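Local coordinates for novel protein similar to vertebrate potassium voltage-gated channel, subfamily H (Eag-related) family (Danio rerio, PDB 3UKN), which probably forms, as a tetramer, the pore of a voltage-gated delayed-rectifier potassium channel, this piece being its cytoplasmic C-linker and cyclic nucleotide-binding homology domain, at residues E180-R183 / E187-Q190. Numbering follows the deposited sequence.
Sequences EVLR and EYAQ
Leu182 meets both Ala189 and Tyr188 where helix 175-184 gives way to helix 186-199, and it uses a different part of its side chain for each. At its base, CB lies 3.8 Å from CB of Ala189, whose methyl group points at the first helix and also lies 3.9 Å from the backbone O of Leu182. The short side chain of the alanine is consistent with the close approach of the backbones, CA of Leu182 and CA of Ala189 being 5.3 Å apart. At its branched end the leucine reaches the tyrosine: CD2 of Leu182 sits 3.9 Å from CD2 of Tyr188 and 4.0 Å from its CE2, meeting the CD2-CE2 bond of the ring obliquely. The leucine torsions account for this choice of branch, since chi1 of -62° sets CG opposite the carbonyl carbon and, with CD1 anti to CA (chi2 177°), it is the other methyl, CD2, that turns to the ring.

Tyr188 in turn has CG opposite its own backbone N (chi1 172°), which places the ring against Phe83, Ser85 and Ala86 of a loop and Cys90 of helix 88-96. There its hydroxyl hydrogen-bonds to the backbone O of Leu82, tying down the far end of the ring while the leucine methyl packs against it. A loop residue, Thr151, also packs on Leu182. The pair thus illustrates how consecutive helices joined by a very short link pack in the C-terminal helical part of the cyclic nucleotide-binding homology domain. Across the two segments the chemistry is purely apolar, which suggests that this contact depends on close fit and burial rather than on directed bonds, while the tyrosine's polar end is satisfied elsewhere.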
loop_
_atom_site.group_PDB
_atom_site.type_symbol
_atom_site.label_atom_id
_atom_site.label_comp_id
_atom_site.label_asym_id
_atom_site.label_seq_id
_atom_site.Cartn_x
_atom_site.Cartn_y
_atom_site.Cartn_z
ATOM N N GLU B 180 -11.210 -8.883 -4.378
ATOM C CA GLU B 180 -10.490 -10.138 -4.229
ATOM C C GLU B 180 -11.359 -11.106 -3.423
ATOM O O GLU B 180 -11.569 -12.255 -3.813
ATOM C CB GLU B 180 -9.146 -9.886 -3.544
ATOM C CG GLU B 180 -8.338 -11.133 -3.238
ATOM C CD GLU B 180 -6.940 -10.806 -2.729
ATOM O OE1 GLU B 180 -6.192 -11.747 -2.388
ATOM O OE2 GLU B 180 -6.585 -9.607 -2.675
ATOM N N VAL B 181 -11.907 -10.623 -2.318
ATOM C CA VAL B 181 -12.819 -11.445 -1.510
ATOM C C VAL B 181 -14.079 -11.915 -2.256
ATOM O O VAL B 181 -14.402 -13.106 -2.239
ATOM C CB VAL B 181 -13.190 -10.764 -0.197
ATOM C CG1 VAL B 181 -14.177 -11.626 0.575
ATOM C CG2 VAL B 181 -11.939 -10.549 0.625
ATOM N N LEU B 182 -14.775 -11.000 -2.929
ATOM C CA LEU B 182 -15.979 -11.382 -3.682
ATOM C C LEU B 182 -15.694 -12.477 -4.720
ATOM O O LEU B 182 -16.510 -13.366 -4.939
ATOM C CB LEU B 182 -16.623 -10.168 -4.362
ATOM C CG LEU B 182 -17.125 -9.068 -3.419
ATOM C CD1 LEU B 182 -17.665 -7.901 -4.222
ATOM C CD2 LEU B 182 -18.171 -9.580 -2.432
ATOM N N ARG B 183 -14.527 -12.404 -5.344
ATOM C CA ARG B 183 -14.110 -13.390 -6.337
ATOM C C ARG B 183 -14.001 -14.814 -5.753
ATOM O O ARG B 183 -14.050 -15.802 -6.480
ATOM C CB ARG B 183 -12.779 -12.945 -6.947
ATOM C CG ARG B 183 -12.337 -13.707 -8.164
ATOM C CD ARG B 183 -10.960 -13.230 -8.583
ATOM N NE ARG B 183 -10.139 -12.944 -7.409
ATOM C CZ ARG B 183 -9.565 -13.876 -6.653
ATOM N NH1 ARG B 183 -9.715 -15.163 -6.952
ATOM N NH2 ARG B 183 -8.841 -13.519 -5.600
ATOM N N GLU B 187 -21.101 -16.469 -5.284
ATOM C CA GLU B 187 -22.514 -16.556 -4.985
ATOM C C GLU B 187 -22.927 -15.341 -4.184
ATOM O O GLU B 187 -23.932 -14.692 -4.484
ATOM C CB GLU B 187 -22.814 -17.833 -4.204
ATOM C CG GLU B 187 -22.684 -19.096 -5.034
ATOM C CD GLU B 187 -22.694 -20.360 -4.192
ATOM O OE1 GLU B 187 -23.122 -20.295 -3.018
ATOM O OE2 GLU B 187 -22.262 -21.415 -4.708
ATOM N N TYR B 188 -22.150 -15.035 -3.156
ATOM C CA TYR B 188 -22.456 -13.866 -2.361
ATOM C C TYR B 188 -22.321 -12.596 -3.201
ATOM O O TYR B 188 -23.083 -11.662 -3.027
ATOM C CB TYR B 188 -21.617 -13.771 -1.072
ATOM C CG TYR B 188 -21.862 -12.439 -0.430
ATOM C CD1 TYR B 188 -23.130 -12.105 0.041
ATOM C CD2 TYR B 188 -20.870 -11.477 -0.373
ATOM C CE1 TYR B 188 -23.387 -10.860 0.589
ATOM C CE2 TYR B 188 -21.127 -10.217 0.172
ATOM C CZ TYR B 188 -22.382 -9.922 0.648
ATOM O OH TYR B 188 -22.637 -8.674 1.188
ATOM N N ALA B 189 -21.354 -12.571 -4.113
ATOM C CA ALA B 189 -21.084 -11.376 -4.918
ATOM C C ALA B 189 -22.312 -10.929 -5.720
ATOM O O ALA B 189 -22.657 -9.750 -5.744
ATOM C CB ALA B 189 -19.878 -11.595 -5.836
ATOM N N GLN B 190 -22.979 -11.885 -6.355
ATOM C CA GLN B 190 -24.226 -11.616 -7.056
ATOM C C GLN B 190 -25.255 -10.945 -6.130
ATOM O O GLN B 190 -25.942 -9.995 -6.522
ATOM C CB GLN B 190 -24.782 -12.924 -7.637
ATOM C CG GLN B 190 -25.784 -12.750 -8.758
ATOM C CD GLN B 190 -25.133 -12.403 -10.090
ATOM O OE1 GLN B 190 -24.095 -11.740 -10.137
ATOM N NE2 GLN B 190 -25.744 -12.857 -11.182
#